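Local coordinates for E3 ubiquitin-protein ligase HERC2 (Homo sapiens, PDB 4L1M) that probably ligates ubiquitin to target proteins as a HECT-type E3 enzyme, here represented by its first RCC1-like beta-propeller domain, at residues Leu110-Thr115 / Lys153-Ile158; Trp177-Tyr182 / Ser190-Ile195; Asp287-Gly292 / Arg348-Glu353. All coordinates share one frame; numbering follows the deposited sequence.

Interaction 1: residues Leu110-Thr115 / Lys153-Ile158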
# COMPACT_ATOMS: atom_id res chain seq x y z
N LEU A 110 -1.55 1.85 11.10
CA LEU A 110 -1.93 3.24 11.33
C LEU A 110 -3.40 3.47 11.00
O LEU A 110 -3.96 2.85 10.10
CB LEU A 110 -1.12 4.15 10.42
CG LEU A 110 0.38 4.11 10.57
CD1 LEU A 110 0.98 5.13 9.61
CD2 LEU A 110 0.82 4.43 11.98
N ALA A 111 -4.01 4.41 11.72
CA ALA A 111 -5.35 4.83 11.44
C ALA A 111 -5.44 6.33 11.54
O ALA A 111 -4.83 6.93 12.43
CB ALA A 111 -6.30 4.16 12.41
N LEU A 112 -6.24 6.94 10.66
CA LEU A 112 -6.36 8.40 10.56
C LEU A 112 -7.80 8.83 10.76
O LEU A 112 -8.69 8.36 10.06
CB LEU A 112 -5.89 8.88 9.18
CG LEU A 112 -6.08 10.37 8.87
CD1 LEU A 112 -5.38 11.24 9.91
CD2 LEU A 112 -5.54 10.72 7.50
N ALA A 113 -8.01 9.74 11.70
CA ALA A 113 -9.34 10.27 12.02
C ALA A 113 -9.69 11.46 11.14
O ALA A 113 -8.82 12.17 10.63
CB ALA A 113 -9.40 10.68 13.49
N ALA A 114 -10.98 11.68 10.96
CA ALA A 114 -11.49 12.82 10.22
C ALA A 114 -10.94 14.13 10.79
O ALA A 114 -10.59 15.05 10.04
CB ALA A 114 -13.01 12.84 10.27
N THR A 115 -10.86 14.20 12.11
CA THR A 115 -10.33 15.38 12.78
C THR A 115 -8.81 15.54 12.67
O THR A 115 -8.28 16.54 13.12
CB THR A 115 -10.77 15.41 14.27
OG1 THR A 115 -10.62 14.11 14.86
CG2 THR A 115 -12.26 15.82 14.41
N LYS A 153 -1.33 21.87 8.56
CA LYS A 153 -0.45 20.92 9.22
C LYS A 153 -1.20 19.63 9.65
O LYS A 153 -0.63 18.80 10.34
CB LYS A 153 0.20 21.58 10.44
CG LYS A 153 1.02 22.82 10.10
N HIS A 154 -2.46 19.46 9.23
CA HIS A 154 -3.22 18.24 9.50
C HIS A 154 -2.78 17.14 8.54
O HIS A 154 -2.58 17.39 7.37
CB HIS A 154 -4.73 18.46 9.35
CG HIS A 154 -5.40 18.98 10.58
ND1 HIS A 154 -5.89 20.27 10.68
CD2 HIS A 154 -5.64 18.40 11.78
CE1 HIS A 154 -6.42 20.45 11.88
NE2 HIS A 154 -6.27 19.33 12.57
N VAL A 155 -2.68 15.93 9.06
CA VAL A 155 -2.33 14.77 8.26
C VAL A 155 -3.51 14.37 7.38
O VAL A 155 -4.63 14.29 7.87
CB VAL A 155 -1.95 13.57 9.15
CG1 VAL A 155 -1.77 12.31 8.33
CG2 VAL A 155 -0.70 13.89 9.94
N VAL A 156 -3.25 14.09 6.11
CA VAL A 156 -4.29 13.62 5.20
C VAL A 156 -3.99 12.28 4.54
O VAL A 156 -4.87 11.72 3.93
CB VAL A 156 -4.59 14.64 4.10
CG1 VAL A 156 -5.15 15.93 4.72
CG2 VAL A 156 -3.35 14.95 3.26
N HIS A 157 -2.76 11.80 4.60
CA HIS A 157 -2.43 10.48 4.08
C HIS A 157 -1.52 9.73 5.06
O HIS A 157 -0.76 10.34 5.78
CB HIS A 157 -1.77 10.59 2.72
CG HIS A 157 -1.85 9.33 1.94
ND1 HIS A 157 -0.86 8.36 1.93
CD2 HIS A 157 -2.86 8.85 1.17
CE1 HIS A 157 -1.26 7.35 1.17
NE2 HIS A 157 -2.46 7.62 0.70
N ILE A 158 -1.65 8.41 5.10
CA ILE A 158 -0.80 7.57 5.94
C ILE A 158 -0.30 6.32 5.18
O ILE A 158 -0.94 5.84 4.24
CB ILE A 158 -1.52 7.11 7.21
CG1 ILE A 158 -2.90 6.56 6.89
CG2 ILE A 158 -1.62 8.25 8.19
CD1 ILE A 158 -3.54 5.78 8.02
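Ile158 and Leu112 interdigitate between two strands. Their segment axes approach to 7.7 Å, a separation too wide for backbone pairing, and run at 154° to each other. The bump from the 153-158 side is CD1 of Ile158. It fits the dip between two side chains that leave the 110-113 strand on the same face: CD1 lies 3.8 Å from Leu110 CB and 4.1 Å from Leu112 CB, and it meets backbone at the floor of the dip, 3.6 Å from Leu110 O. With chi1 at 48°, Ile158 puts CG1 between its own backbone N and carbonyl carbon, which directs the ethyl arm into this dip, while Leu110 slides past it the other way. Strands 108-113 and 155-160 belong to consecutive four-stranded blades of an RCC1-type beta-propeller, and this is one of the seams between blades. The reciprocal bump is the forked end of Leu112. One prong, CD1, comes 4.1 Å from Val155 CG1; the other, CD2, rests on main chain, 3.7 Å from Val156 C. The main chain there is shaped by a classic beta bulge, in which Val156 and His157 both face Ile168. Val118 and Phe146 also touch Val155, extending the apolar lining. At the Thr115 end of the contact, the His154 ring comes near Thr115 O without bonding to it; its ND1 is hydrogen-bonded to Ala151 O.

Interaction 2: residues Trp177-Tyr182 / Ser190-Ile195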
# COMPACT_ATOMS: atom_id res chain seq x y z
N TRP A 177 9.21 7.84 9.85
CA TRP A 177 9.77 7.39 11.13
C TRP A 177 9.82 5.87 11.20
O TRP A 177 9.20 5.19 10.39
CB TRP A 177 9.01 7.99 12.33
CG TRP A 177 7.56 7.57 12.47
CD1 TRP A 177 7.06 6.62 13.32
CD2 TRP A 177 6.43 8.11 11.76
NE1 TRP A 177 5.70 6.52 13.17
CE2 TRP A 177 5.29 7.41 12.23
CE3 TRP A 177 6.27 9.09 10.77
CZ2 TRP A 177 4.00 7.68 11.75
CZ3 TRP A 177 4.99 9.34 10.28
CH2 TRP A 177 3.87 8.65 10.78
N GLY A 178 10.57 5.35 12.16
CA GLY A 178 10.79 3.90 12.29
C GLY A 178 12.24 3.57 11.99
O GLY A 178 13.12 4.38 12.24
N ARG A 179 12.47 2.38 11.44
CA ARG A 179 13.83 1.91 11.15
C ARG A 179 14.44 2.72 10.05
O ARG A 179 13.76 3.15 9.13
CB ARG A 179 13.83 0.45 10.76
CG ARG A 179 13.52 -0.51 11.89
CD ARG A 179 14.72 -0.69 12.80
NE ARG A 179 14.50 -1.76 13.79
CZ ARG A 179 15.32 -2.03 14.82
NH1 ARG A 179 16.41 -1.31 15.03
NH2 ARG A 179 15.04 -3.02 15.65
N GLY A 180 15.75 2.95 10.15
CA GLY A 180 16.45 3.86 9.24
C GLY A 180 17.40 3.19 8.27
O GLY A 180 17.97 3.86 7.43
N ASN A 181 17.55 1.87 8.40
CA ASN A 181 18.53 1.12 7.62
C ASN A 181 18.45 1.45 6.13
O ASN A 181 17.36 1.52 5.57
CB ASN A 181 18.32 -0.38 7.79
CG ASN A 181 18.17 -0.77 9.23
OD1 ASN A 181 17.07 -0.73 9.80
ND2 ASN A 181 19.27 -1.16 9.85
N TYR A 182 19.62 1.65 5.53
CA TYR A 182 19.76 1.97 4.12
C TYR A 182 19.09 3.26 3.70
O TYR A 182 18.85 3.49 2.51
CB TYR A 182 19.30 0.80 3.24
CG TYR A 182 20.07 -0.46 3.48
CD1 TYR A 182 21.40 -0.55 3.06
CD2 TYR A 182 19.50 -1.56 4.12
CE1 TYR A 182 22.15 -1.70 3.29
CE2 TYR A 182 20.23 -2.71 4.36
CZ TYR A 182 21.56 -2.77 3.94
OH TYR A 182 22.32 -3.90 4.14
N SER A 190 21.25 6.58 8.31
CA SER A 190 20.58 5.32 8.56
C SER A 190 19.98 5.26 9.96
O SER A 190 19.62 4.17 10.41
CB SER A 190 21.59 4.17 8.41
OG SER A 190 21.86 3.91 7.04
N GLU A 191 19.86 6.41 10.62
CA GLU A 191 19.42 6.46 12.02
C GLU A 191 17.95 6.17 12.14
O GLU A 191 17.14 6.70 11.37
CB GLU A 191 19.72 7.83 12.63
CG GLU A 191 21.20 8.21 12.58
CD GLU A 191 21.48 9.65 12.93
OE1 GLU A 191 20.51 10.44 12.99
OE2 GLU A 191 22.67 10.00 13.13
N ASP A 192 17.59 5.32 13.10
CA ASP A 192 16.18 5.08 13.43
C ASP A 192 15.55 6.36 13.97
O ASP A 192 16.25 7.20 14.49
CB ASP A 192 16.07 3.98 14.49
CG ASP A 192 16.46 2.60 13.96
OD1 ASP A 192 16.67 2.45 12.74
OD2 ASP A 192 16.52 1.66 14.78
N GLU A 193 14.24 6.50 13.85
CA GLU A 193 13.53 7.64 14.47
C GLU A 193 12.20 7.19 15.05
O GLU A 193 11.35 6.65 14.34
CB GLU A 193 13.33 8.80 13.49
CG GLU A 193 14.60 9.58 13.12
CD GLU A 193 15.32 10.19 14.33
OE1 GLU A 193 14.66 10.55 15.36
OE2 GLU A 193 16.55 10.35 14.27
N ALA A 194 12.02 7.42 16.34
CA ALA A 194 10.82 7.02 17.07
C ALA A 194 9.73 8.12 17.11
O ALA A 194 8.67 7.93 17.73
CB ALA A 194 11.22 6.64 18.49
N ILE A 195 10.03 9.26 16.50
CA ILE A 195 9.16 10.42 16.46
C ILE A 195 9.13 10.84 14.98
O ILE A 195 10.16 10.82 14.32
CB ILE A 195 9.76 11.56 17.32
CG1 ILE A 195 9.54 11.28 18.82
CG2 ILE A 195 9.19 12.92 16.95
CD1 ILE A 195 8.10 11.34 19.28
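This is a polar contact, shared between backbone pairing and one carboxylate, at the base of a long loop within a single propeller blade. The 177-182 segment leaves the blade's third strand, 174-178, and the 190-195 segment returns antiparallel to it toward the fourth strand, 196-198. The evidence for strand-like pairing is one antiparallel hydrogen-bonded pair, Gly178 with Glu193. Gly178 N donates to Glu193 O over 2.7 Å, with the donor in the carbonyl plane, and Glu193 N returns a bond of 2.9 Å to Gly178 O. At the backbone angles of Gly178 a CB would be jammed against the carbonyl O of Trp177, which calls for glycine. Beside the pair, Trp177 brings CB to 3.4 Å from Glu193 O, while its indole turns off to pack on Ile143 and Ala167.

Beyond the bridge the pairing passes from backbone to side chain. Asp192 has CG anti to its carbonyl carbon (chi1 -69°), and from there the carboxylate reaches across the opposing chain. OD1 receives Gly180 N at 2.8 Å on its anti side, 25° out of the carboxylate plane. OD2 takes the salt bridge from Arg179 NH1 at 3.0 Å, a weak hydrogen bond by angle, and the guanidinium and carboxylate planes stand 73° apart. Further out, Ser190 CA lies 3.2 Å from Gly180 O in a CA-H...O contact, while the Ser190 hydroxyl is hydrogen-bonded to Lys248, outside the loop. The Trp-Gly-Arg-Gly run fits the glycine-rich sequence signature of RCC1 repeats. With one oxygen held by a backbone N-H and the other beside a guanidinium, the Asp192 carboxylate is probably kept anionic, and its two grips would limit its rotation.

Interaction 3: residues Asp287-Gly292 / Arg348-Glu353. With SO4 (sulfate ion), chain F.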
# COMPACT_ATOMS: atom_id res chain seq x y z
N ASP A 287 12.01 -11.57 -10.09
CA ASP A 287 11.72 -12.96 -9.75
C ASP A 287 10.22 -13.19 -9.62
O ASP A 287 9.47 -12.33 -9.16
CB ASP A 287 12.37 -13.38 -8.43
CG ASP A 287 13.88 -13.29 -8.44
OD1 ASP A 287 14.45 -12.60 -9.32
OD2 ASP A 287 14.51 -13.85 -7.51
N ASN A 288 9.79 -14.38 -10.02
CA ASN A 288 8.42 -14.81 -9.85
C ASN A 288 7.45 -13.95 -10.65
O ASN A 288 6.28 -13.89 -10.33
CB ASN A 288 8.06 -14.80 -8.36
CG ASN A 288 9.14 -15.41 -7.50
OD1 ASN A 288 9.78 -14.73 -6.70
ND2 ASN A 288 9.38 -16.67 -7.67
N GLN A 289 7.96 -13.28 -11.69
CA GLN A 289 7.15 -12.49 -12.63
C GLN A 289 6.44 -11.30 -11.98
O GLN A 289 5.46 -10.81 -12.53
CB GLN A 289 6.08 -13.34 -13.32
CG GLN A 289 6.61 -14.54 -14.09
CD GLN A 289 7.37 -14.12 -15.32
OE1 GLN A 289 7.53 -12.93 -15.60
NE2 GLN A 289 7.84 -15.07 -16.07
N ARG A 290 6.95 -10.83 -10.84
CA ARG A 290 6.26 -9.80 -10.10
C ARG A 290 6.13 -8.47 -10.84
O ARG A 290 5.25 -7.68 -10.53
CB ARG A 290 6.93 -9.58 -8.74
CG ARG A 290 8.30 -8.89 -8.78
CD ARG A 290 8.99 -8.99 -7.44
NE ARG A 290 9.45 -10.33 -7.17
CZ ARG A 290 9.91 -10.73 -5.99
NH1 ARG A 290 9.97 -9.89 -4.96
NH2 ARG A 290 10.31 -11.99 -5.84
N LEU A 291 6.98 -8.21 -11.81
CA LEU A 291 6.90 -6.94 -12.58
C LEU A 291 5.85 -6.94 -13.71
O LEU A 291 5.45 -5.86 -14.16
CB LEU A 291 8.25 -6.63 -13.21
CG LEU A 291 9.41 -6.57 -12.25
CD1 LEU A 291 10.68 -6.35 -13.03
CD2 LEU A 291 9.18 -5.46 -11.23
N GLY A 292 5.44 -8.11 -14.19
CA GLY A 292 4.40 -8.22 -15.23
C GLY A 292 4.82 -8.01 -16.68
O GLY A 292 3.98 -7.95 -17.54
N ARG A 348 -0.72 -22.62 -13.28
CA ARG A 348 0.73 -22.52 -13.19
C ARG A 348 1.19 -21.67 -12.00
O ARG A 348 0.42 -20.90 -11.44
CB ARG A 348 1.32 -22.01 -14.52
CG ARG A 348 0.94 -22.90 -15.72
CD ARG A 348 1.86 -22.77 -16.92
NE ARG A 348 1.51 -23.79 -17.92
CZ ARG A 348 2.14 -23.97 -19.08
NH1 ARG A 348 1.74 -24.93 -19.91
NH2 ARG A 348 3.17 -23.19 -19.40
N VAL A 349 2.47 -21.83 -11.63
CA VAL A 349 3.04 -21.16 -10.42
C VAL A 349 3.32 -19.68 -10.58
O VAL A 349 3.62 -19.01 -9.59
CB VAL A 349 4.35 -21.83 -9.95
CG1 VAL A 349 4.10 -23.30 -9.60
CG2 VAL A 349 5.47 -21.67 -10.98
N THR A 350 3.24 -19.16 -11.81
CA THR A 350 3.23 -17.71 -12.05
C THR A 350 2.21 -17.32 -13.12
O THR A 350 1.72 -18.17 -13.87
CB THR A 350 4.62 -17.14 -12.45
OG1 THR A 350 4.96 -17.56 -13.76
CG2 THR A 350 5.69 -17.57 -11.48
N LYS A 351 1.86 -16.04 -13.12
CA LYS A 351 1.03 -15.42 -14.16
C LYS A 351 1.88 -14.31 -14.75
O LYS A 351 1.90 -13.18 -14.22
CB LYS A 351 -0.28 -14.85 -13.56
CG LYS A 351 -1.21 -14.23 -14.59
CD LYS A 351 -2.50 -13.72 -13.94
CE LYS A 351 -3.47 -13.18 -14.98
NZ LYS A 351 -4.75 -12.71 -14.38
N PRO A 352 2.65 -14.62 -15.81
CA PRO A 352 3.67 -13.71 -16.34
C PRO A 352 3.18 -12.33 -16.74
O PRO A 352 3.83 -11.33 -16.42
CB PRO A 352 4.18 -14.46 -17.58
CG PRO A 352 3.98 -15.89 -17.27
CD PRO A 352 2.70 -15.94 -16.48
N GLU A 353 2.06 -12.27 -17.44
CA GLU A 353 1.56 -11.01 -17.94
C GLU A 353 0.18 -10.70 -17.38
O GLU A 353 -0.56 -11.61 -17.04
CB GLU A 353 1.51 -11.03 -19.45
CG GLU A 353 2.83 -11.40 -20.07
CD GLU A 353 3.13 -10.54 -21.27
OE1 GLU A 353 3.49 -11.09 -22.31
OE2 GLU A 353 2.99 -9.29 -21.17
S SO4 F . 11.41 -11.84 -2.21
O1 SO4 F . 9.97 -11.69 -2.02
O2 SO4 F . 11.94 -12.59 -1.04
O3 SO4 F . 11.75 -12.59 -3.44
O4 SO4 F . 11.99 -10.49 -2.35
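The Gln289 side chain passes Pro352 at a slant, CD standing 3.9 Å from Pro352 CB. The flat guanidinium of the next residue, Arg290, is turned away from the 348-353 segment and is engaged round its edge. There Arg290 NE gives a nearly straight bond (174°) to Asp287 O at 2.8 Å, virtually in the guanidinium plane. NH2 of Arg290 donates to Asn288 OD1 at 2.9 Å, meeting a lone pair in the amide plane. The same NH2 reaches O3 of a sulfate ion at 2.9 Å, while NH1 makes weak bonds to two other sulfate oxygens and is also bonded to Ser268 O. The sulfate, probably from the crystallisation liquor, is shared with Lys285 and Ser268.

The contact itself is carried by Gln289. Its chain bends at chi2 (-70°), and the Gln289 side chain crosses that of Thr350 at about a right angle, CG lying 3.5 Å from Thr350 OG1. On the Asn288 side, Thr350 CG2 lies 3.9 Å from Asn288 O. A type I turn from Gln289 to Gly292 then brings Gly292 CA to 3.4 Å from Pro352 O, in a CA-H...O contact with 146° at the hydrogen.

Arg290 O also accepts the indole N-H of Trp335, a residue of the blade that contains 348-353. A glycine-bearing loop of one blade lying against the outer part of the next, with its arginine side chain folded back onto its own backbone, is consistent with the RCC1-like beta-propeller.

In the fold
Read from the N terminus, the three contacts come in series, each closing before the next opens, so none nest or cross. Interaction 1 closes the path from strand 108-113 to strand 155-160, joining two consecutive blades. Interaction 2 follows within the second of these, closing the loop between strands 174-178 and 196-198; the two therefore share a sheet, their centres 21 Å apart. Interaction 3 again bridges consecutive blades, tying the loop after strand 280-284 to the 350-352 strand just before 354-356. It lies across the chain's centre from interaction 1, about 35 Å away between centres, in a ring of seven four-stranded sheets.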